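PDB 4AKL: nucleocapsid from Crimean-congo hemorrhagic fever virus, which binds single- and double-stranded RNA, probably takes part in packaging the viral genome, and probably has sequence-non-specific endonuclease activity on double-stranded DNA. Local coordinates for residues E38-L43 / N423-R428; E361-D366 / G383-M388. All blocks are in the same frame, centred on the assembly; numbering follows the deposited sequence. Where two conformers were deposited one is given.

Overall arrangement
Both contacts lie in a single, largely helical chain, and each ties a loop to the N-terminal part of a helix. Contact 1 (38-43 with 423-428) brings the loop before helix 45-52 against the start of helix 425-440, its two segments separated by 379 residues of sequence. Contact 2 (361-366 with 383-388) is far more local, closing a loop of 16 residues, and it is nested along the chain inside the span that contact 1 closes. Their centres are 28 Å apart and their nearest atoms about 14 Å, so they do not touch. Contact 1 is centred 24 Å from the centre of the chain, against 15 Å for contact 2.

Contact 1: E38-L43 / N423-R428; sequences ESVPNL and NNPCAR
Val-40 meets Pro-425 and Arg-428 through its two methyl groups, and the contact across the segments rests on this one side chain. The apolar part is Val-40 CG2 against Pro-425 CB at 3.7 Å. A little farther off, Val-40 CG1 is 4.0 Å from Pro-425 CB. The first torsion of Val-40 (chi1 178°) sets CG1 trans to the backbone N and CG2 trans to the carbonyl carbon, and both branches reach the opposing segment.

The second kind of contact is between a methyl and a charged group. Val-40 CG1 comes obliquely to the guanidinium, 3.3 Å from Arg-428 NH1, and the two side chains cross at about a right angle. Pro-425 CA lies over one face of that guanidinium, 3.4 Å above its plane and displaced toward the rim.

Segment 423-428 forms the capped beginning of helix 425-440: Asn-424 is the N-cap, its OD1 accepting from Ala-427 N at 2.8 Å, and Pro-425 follows as the first helical residue.

Hydrogen bonds within this segment and to the residue just before it then hold the arginine. Its chain bends at chi3 (-88°), turning the guanidinium back to the residues before the helix, where Arg-428 NE donates to Asn-423 O at 2.8 Å and 177°. The acceptor lies in the guanidinium plane, although the donor stands above the carbonyl plane. Arg-428 NH2 adds weak bonds to Asn-423 O and to Thr-422 O. On the other segment, Val-40 also touches Tyr-30, while Leu-43 packs on Leu-433 and Ile-436 farther along helix 425-440.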
ATOM      1  N   GLU A  38     -10.750   4.917  25.665  1.00 53.82           N
ATOM      2  CA  GLU A  38     -10.765   5.821  26.841  1.00 56.57           C
ATOM      3  C   GLU A  38      -9.402   6.165  27.431  1.00 56.46           C
ATOM      4  O   GLU A  38      -9.297   7.083  28.220  1.00 58.72           O
ATOM      5  CB  GLU A  38     -11.655   5.247  27.924  1.00 58.16           C
ATOM      6  CG  GLU A  38     -13.122   5.643  27.711  1.00 61.66           C
ATOM      7  CD  GLU A  38     -14.044   4.861  28.591  1.00 65.76           C
ATOM      8  OE1 GLU A  38     -13.612   3.783  29.088  1.00 67.67           O
ATOM      9  OE2 GLU A  38     -15.187   5.307  28.788  1.00 68.93           O
ATOM     10  N   SER A  39      -8.364   5.443  27.062  1.00 54.68           N
ATOM     11  CA  SER A  39      -7.012   5.740  27.575  1.00 54.76           C
ATOM     12  C   SER A  39      -5.969   5.076  26.741  1.00 52.25           C
ATOM     13  O   SER A  39      -6.200   4.021  26.163  1.00 50.34           O
ATOM     14  CB  SER A  39      -6.852   5.284  29.036  1.00 55.92           C
ATOM     15  OG  SER A  39      -7.038   3.900  29.123  1.00 55.60           O
ATOM     16  N   VAL A  40      -4.804   5.693  26.698  1.00 52.38           N
ATOM     17  CA  VAL A  40      -3.704   5.175  25.906  1.00 50.91           C
ATOM     18  C   VAL A  40      -3.297   3.803  26.470  1.00 50.16           C
ATOM     19  O   VAL A  40      -3.143   3.660  27.662  1.00 50.86           O
ATOM     20  CB  VAL A  40      -2.505   6.163  25.884  1.00 51.60           C
ATOM     21  CG1 VAL A  40      -1.338   5.591  25.084  1.00 50.48           C
ATOM     22  CG2 VAL A  40      -2.933   7.503  25.315  1.00 52.80           C
ATOM     23  N   PRO A  41      -3.131   2.788  25.601  1.00 48.73           N
ATOM     24  CA  PRO A  41      -2.783   1.500  26.126  1.00 48.10           C
ATOM     25  C   PRO A  41      -1.373   1.505  26.732  1.00 48.31           C
ATOM     26  O   PRO A  41      -0.458   2.135  26.209  1.00 47.56           O
ATOM     27  CB  PRO A  41      -2.844   0.581  24.897  1.00 46.89           C
ATOM     28  CG  PRO A  41      -3.406   1.386  23.796  1.00 46.31           C
ATOM     29  CD  PRO A  41      -3.148   2.779  24.126  1.00 47.71           C
ATOM     30  N   ASN A  42      -1.231   0.810  27.846  1.00 48.85           N
ATOM     31  CA  ASN A  42       0.020   0.725  28.554  1.00 49.00           C
ATOM     32  C   ASN A  42       0.542  -0.670  28.301  1.00 47.08           C
ATOM     33  O   ASN A  42      -0.047  -1.658  28.767  1.00 46.61           O
ATOM     34  CB  ASN A  42      -0.179   0.966  30.039  1.00 51.09           C
ATOM     35  CG  ASN A  42       1.152   1.162  30.788  1.00 53.14           C
ATOM     36  OD1 ASN A  42       2.192   0.626  30.408  1.00 52.31           O
ATOM     37  ND2 ASN A  42       1.107   1.942  31.849  1.00 56.38           N
ATOM     38  N   LEU A  43       1.644  -0.743  27.563  1.00 45.05           N
ATOM     39  CA  LEU A  43       2.201  -2.011  27.162  1.00 43.44           C
ATOM     40  C   LEU A  43       3.474  -2.358  27.940  1.00 44.16           C
ATOM     41  O   LEU A  43       4.124  -3.350  27.639  1.00 43.55           O
ATOM     42  CB  LEU A  43       2.467  -1.997  25.648  1.00 41.41           C
ATOM     43  CG  LEU A  43       1.340  -1.536  24.690  1.00 40.51           C
ATOM     44  CD1 LEU A  43       1.770  -1.656  23.218  1.00 38.48           C
ATOM     45  CD2 LEU A  43       0.062  -2.313  24.901  1.00 39.90           C
ATOM     46  N   ASN A 423       0.350  14.226  23.219  1.00 60.47           N
ATOM     47  CA  ASN A 423       1.739  13.673  23.139  1.00 58.89           C
ATOM     48  C   ASN A 423       1.944  12.417  22.265  1.00 55.21           C
ATOM     49  O   ASN A 423       2.686  11.477  22.613  1.00 54.78           O
ATOM     50  CB  ASN A 423       2.355  13.517  24.560  1.00 60.41           C
ATOM     51  CG  ASN A 423       3.263  14.673  24.933  1.00 63.63           C
ATOM     52  OD1 ASN A 423       4.178  14.499  25.724  1.00 67.68           O
ATOM     53  ND2 ASN A 423       3.020  15.859  24.361  1.00 65.81           N
ATOM     54  N   ASN A 424       1.282  12.429  21.118  1.00 52.54           N
ATOM     55  CA  ASN A 424       1.457  11.437  20.082  1.00 49.04           C
ATOM     56  C   ASN A 424       1.348   9.964  20.576  1.00 46.60           C
ATOM     57  O   ASN A 424       2.305   9.199  20.505  1.00 45.19           O
ATOM     58  CB  ASN A 424       2.776  11.727  19.332  1.00 48.69           C
ATOM     59  CG  ASN A 424       2.857  11.005  17.982  1.00 46.77           C
ATOM     60  OD1 ASN A 424       2.063  10.123  17.721  1.00 41.98           O
ATOM     61  ND2 ASN A 424       3.820  11.392  17.126  1.00 45.01           N
ATOM     62  N   PRO A 425       0.162   9.578  21.065  1.00 45.37           N
ATOM     63  CA  PRO A 425      -0.020   8.224  21.498  1.00 44.00           C
ATOM     64  C   PRO A 425       0.139   7.221  20.364  1.00 41.63           C
ATOM     65  O   PRO A 425       0.362   6.079  20.647  1.00 40.54           O
ATOM     66  CB  PRO A 425      -1.474   8.219  22.040  1.00 44.42           C
ATOM     67  CG  PRO A 425      -2.088   9.264  21.364  1.00 45.26           C
ATOM     68  CD  PRO A 425      -1.072  10.332  21.277  1.00 46.54           C
ATOM     69  N   CYS A 426       0.017   7.665  19.101  1.00 41.03           N
ATOM     70  CA  CYS A 426       0.308   6.818  17.983  1.00 39.60           C
ATOM     71  C   CYS A 426       1.764   6.382  18.041  1.00 39.42           C
ATOM     72  O   CYS A 426       2.076   5.161  18.045  1.00 38.06           O
ATOM     73  CB  CYS A 426       0.055   7.548  16.678  1.00 39.67           C
ATOM     74  SG  CYS A 426       0.298   6.469  15.219  1.00 37.39           S
ATOM     75  N   ALA A 427       2.654   7.369  18.082  1.00 40.28           N
ATOM     76  CA  ALA A 427       4.080   7.074  18.067  1.00 40.50           C
ATOM     77  C   ALA A 427       4.481   6.330  19.357  1.00 40.97           C
ATOM     78  O   ALA A 427       5.230   5.358  19.316  1.00 40.48           O
ATOM     79  CB  ALA A 427       4.878   8.332  17.870  1.00 41.87           C
ATOM     80  N   ARG A 428       3.966   6.740  20.502  1.00 42.04           N
ATOM     81  CA  ARG A 428       4.337   6.015  21.715  1.00 42.82           C
ATOM     82  C   ARG A 428       4.053   4.514  21.579  1.00 40.93           C
ATOM     83  O   ARG A 428       4.878   3.698  21.981  1.00 41.16           O
ATOM     84  CB  ARG A 428       3.652   6.576  22.936  1.00 44.17           C
ATOM     85  CG  ARG A 428       4.255   7.901  23.356  1.00 48.02           C
ATOM     86  CD  ARG A 428       3.630   8.427  24.607  1.00 52.44           C
ATOM     87  NE  ARG A 428       2.433   9.241  24.334  1.00 56.75           N
ATOM     88  CZ  ARG A 428       1.190   9.043  24.821  1.00 57.95           C
ATOM     89  NH1 ARG A 428       0.877   8.035  25.643  1.00 58.27           N
ATOM     90  NH2 ARG A 428       0.240   9.880  24.474  1.00 59.21           N
TER

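Contact 2: E361-D366 / G383-M388; sequences ELFADD and GRISEM
The Phe-363 ring meets Ile-385 with its edge: Ile-385 CG1 lies close to the ring plane, 3.7 Å from Phe-363 CE1 and 3.8 Å from Phe-363 CZ. The ring also makes an edge-to-face contact with Tyr-360, just before the segment. Ile-385 CD1 is the next nearest atom, 4.0 Å from Phe-363 CE1, and the two side chains cross at about a right angle. On the isoleucine, the first torsion (chi1 -79°) places CG1 opposite the carbonyl carbon, making the longer branch the one that meets the ring. The Phe-363 side chain starts off across the line between the segments, but its far end closes in on Ile-385.

The polar part of the contact is bridged by water. Asp-365 OD2 accepts from the water at 2.6 Å, and the water accepts from Gly-383 N at 3.0 Å. Asp-365 OD2 and Gly-383 N are themselves 4.5 Å apart, so the water spans the distance between them. Asp-365 OD1 accepts directly from Ala-382 N. The carboxylate thus reaches two successive backbone amides, Ala-382 N directly and Gly-383 N through the water, just before Ile-385. Arg-384 N bonds to Thr-381 OG1 in the same connection.

Segment 361-366 follows helix 355-360, and a backbone hydrogen bond between Ala-364 and Leu-380 draws it to the chain leading into 383-388, where Phe-363 packs on Leu-380. Around the apolar side, Phe-363 packs on Lys-345 and Leu-348 of helix 341-350; Ile-385 reaches Met-344 of that helix and Leu-331 and Leu-334 of helix 324-336, joining the N-terminal part of helix 385-392 to both helices.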
ATOM      1  N   GLU A 361      -5.874 -21.057   0.437  1.00 28.28           N
ATOM      2  CA  GLU A 361      -5.044 -21.334  -0.740  0.60 28.83           C
ATOM      3  C   GLU A 361      -4.347 -20.092  -1.299  1.00 28.20           C
ATOM      4  O   GLU A 361      -3.369 -20.220  -2.040  1.00 28.89           O
ATOM      5  CB  GLU A 361      -5.837 -22.020  -1.811  0.60 29.61           C
ATOM      6  CG  GLU A 361      -5.027 -22.533  -3.027  0.60 31.59           C
ATOM      7  CD  GLU A 361      -3.955 -23.653  -2.722  0.60 32.59           C
ATOM      8  OE1 GLU A 361      -3.530 -23.875  -1.549  0.60 32.66           O
ATOM      9  OE2 GLU A 361      -3.541 -24.296  -3.688  0.60 33.08           O
ATOM     10  N   LEU A 362      -4.829 -18.923  -0.920  1.00 27.12           N
ATOM     11  CA  LEU A 362      -4.158 -17.662  -1.265  1.00 27.46           C
ATOM     12  C   LEU A 362      -2.826 -17.398  -0.481  1.00 27.02           C
ATOM     13  O   LEU A 362      -1.943 -16.672  -0.961  1.00 26.99           O
ATOM     14  CB  LEU A 362      -5.120 -16.495  -1.103  1.00 25.77           C
ATOM     15  CG  LEU A 362      -6.450 -16.612  -1.838  1.00 27.21           C
ATOM     16  CD1 LEU A 362      -7.301 -15.356  -1.557  1.00 24.69           C
ATOM     17  CD2 LEU A 362      -6.270 -16.861  -3.346  1.00 27.11           C
ATOM     18  N   PHE A 363      -2.678 -17.992   0.701  1.00 27.19           N
ATOM     19  CA  PHE A 363      -1.480 -17.770   1.511  1.00 26.94           C
ATOM     20  C   PHE A 363      -0.192 -18.056   0.791  1.00 27.63           C
ATOM     21  O   PHE A 363      -0.041 -19.109   0.177  1.00 28.43           O
ATOM     22  CB  PHE A 363      -1.487 -18.612   2.794  1.00 26.49           C
ATOM     23  CG  PHE A 363      -2.475 -18.167   3.841  1.00 26.60           C
ATOM     24  CD1 PHE A 363      -2.764 -16.882   4.057  1.00 28.33           C
ATOM     25  CD2 PHE A 363      -3.091 -19.119   4.671  1.00 30.63           C
ATOM     26  CE1 PHE A 363      -3.680 -16.475   5.059  1.00 29.97           C
ATOM     27  CE2 PHE A 363      -3.996 -18.735   5.639  1.00 31.19           C
ATOM     28  CZ  PHE A 363      -4.279 -17.383   5.838  1.00 30.62           C
ATOM     29  N   ALA A 364       0.757 -17.142   0.889  1.00 27.24           N
ATOM     30  CA  ALA A 364       2.078 -17.378   0.279  1.00 29.04           C
ATOM     31  C   ALA A 364       3.202 -17.681   1.286  1.00 29.91           C
ATOM     32  O   ALA A 364       4.397 -17.733   0.925  1.00 30.83           O
ATOM     33  CB  ALA A 364       2.470 -16.163  -0.603  1.00 28.58           C
ATOM     34  N   ASP A 365       2.841 -17.867   2.539  1.00 30.55           N
ATOM     35  CA  ASP A 365       3.845 -17.999   3.616  1.00 31.95           C
ATOM     36  C   ASP A 365       4.943 -19.017   3.334  1.00 32.67           C
ATOM     37  O   ASP A 365       6.090 -18.761   3.607  1.00 33.00           O
ATOM     38  CB  ASP A 365       3.187 -18.375   4.959  1.00 32.19           C
ATOM     39  CG  ASP A 365       2.102 -17.345   5.376  1.00 34.11           C
ATOM     40  OD1 ASP A 365       1.072 -17.259   4.720  1.00 34.34           O
ATOM     41  OD2 ASP A 365       2.324 -16.606   6.337  1.00 39.52           O
ATOM     42  N   ASP A 366       4.577 -20.151   2.788  1.00 33.36           N
ATOM     43  CA  ASP A 366       5.502 -21.258   2.592  1.00 35.24           C
ATOM     44  C   ASP A 366       5.966 -21.412   1.180  1.00 35.48           C
ATOM     45  O   ASP A 366       6.860 -22.234   0.919  1.00 36.54           O
ATOM     46  CB  ASP A 366       4.822 -22.564   3.043  1.00 35.98           C
ATOM     47  CG  ASP A 366       4.697 -22.663   4.564  1.00 38.58           C
ATOM     48  OD1 ASP A 366       5.582 -22.138   5.297  1.00 42.86           O
ATOM     49  OD2 ASP A 366       3.729 -23.274   5.026  1.00 42.14           O
ATOM     50  N   GLY A 383       0.319 -13.038   8.100  1.00 29.11           N
ATOM     51  CA  GLY A 383       0.461 -11.724   8.664  1.00 29.34           C
ATOM     52  C   GLY A 383      -0.442 -10.676   7.997  1.00 29.89           C
ATOM     53  O   GLY A 383      -0.818  -9.718   8.648  1.00 31.75           O
ATOM     54  N   ARG A 384      -0.821 -10.859   6.730  1.00 28.96           N
ATOM     55  CA  ARG A 384      -1.778  -9.931   6.045  1.00 27.37           C
ATOM     56  C   ARG A 384      -3.228 -10.144   6.400  1.00 27.21           C
ATOM     57  O   ARG A 384      -4.056  -9.322   6.074  1.00 25.84           O
ATOM     58  CB  ARG A 384      -1.528  -9.972   4.552  1.00 27.90           C
ATOM     59  CG  ARG A 384      -0.276  -9.119   4.216  1.00 28.11           C
ATOM     60  CD  ARG A 384       0.132  -9.259   2.780  1.00 29.80           C
ATOM     61  NE  ARG A 384       1.116  -8.251   2.423  1.00 31.46           N
ATOM     62  CZ  ARG A 384       1.640  -8.080   1.231  1.00 31.11           C
ATOM     63  NH1 ARG A 384       1.284  -8.856   0.187  1.00 30.15           N
ATOM     64  NH2 ARG A 384       2.541  -7.110   1.083  1.00 32.91           N
ATOM     65  N   ILE A 385      -3.554 -11.212   7.146  1.00 26.55           N
ATOM     66  CA  ILE A 385      -4.911 -11.416   7.613  1.00 26.94           C
ATOM     67  C   ILE A 385      -5.364 -10.180   8.461  1.00 26.10           C
ATOM     68  O   ILE A 385      -6.559  -9.782   8.420  1.00 24.59           O
ATOM     69  CB  ILE A 385      -5.073 -12.796   8.334  1.00 27.84           C
ATOM     70  CG1 ILE A 385      -5.200 -13.947   7.286  1.00 28.82           C
ATOM     71  CG2 ILE A 385      -6.304 -12.830   9.216  1.00 30.29           C
ATOM     72  CD1 ILE A 385      -6.578 -14.077   6.512  1.00 31.08           C
ATOM     73  N   SER A 386      -4.413  -9.567   9.156  1.00 25.32           N
ATOM     74  CA  SER A 386      -4.656  -8.343   9.908  1.00 26.39           C
ATOM     75  C   SER A 386      -5.171  -7.143   9.035  1.00 26.04           C
ATOM     76  O   SER A 386      -5.895  -6.319   9.540  1.00 26.00           O
ATOM     77  CB  SER A 386      -3.405  -7.919  10.719  1.00 26.70           C
ATOM     78  OG  SER A 386      -2.297  -7.630   9.877  1.00 27.76           O
ATOM     79  N   GLU A 387      -4.819  -7.099   7.736  1.00 25.67           N
ATOM     80  CA  GLU A 387      -5.311  -6.074   6.796  1.00 26.10           C
ATOM     81  C   GLU A 387      -6.809  -6.260   6.638  1.00 26.13           C
ATOM     82  O   GLU A 387      -7.566  -5.319   6.753  1.00 27.21           O
ATOM     83  CB  GLU A 387      -4.650  -6.192   5.413  1.00 26.25           C
ATOM     84  CG  GLU A 387      -3.123  -6.083   5.380  1.00 27.66           C
ATOM     85  CD  GLU A 387      -2.652  -4.678   5.515  1.00 30.61           C
ATOM     86  OE1 GLU A 387      -3.221  -3.836   4.859  1.00 32.98           O
ATOM     87  OE2 GLU A 387      -1.699  -4.410   6.254  1.00 33.80           O
ATOM     88  N   MET A 388      -7.219  -7.499   6.385  1.00 24.74           N
ATOM     89  CA  MET A 388      -8.647  -7.829   6.325  1.00 24.76           C
ATOM     90  C   MET A 388      -9.320  -7.572   7.666  1.00 25.28           C
ATOM     91  O   MET A 388     -10.451  -7.087   7.696  1.00 25.41           O
ATOM     92  CB  MET A 388      -8.848  -9.299   5.927  1.00 24.64           C
ATOM     93  CG  MET A 388      -8.257  -9.674   4.615  1.00 23.60           C
ATOM     94  SD  MET A 388      -8.614 -11.406   4.120  1.00 26.17           S
ATOM     95  CE  MET A 388     -10.287 -11.167   3.622  1.00 24.54           C
TER
HETATM   96  O   HOH W   1       2.930 -14.322   7.365  1.00 30.39           O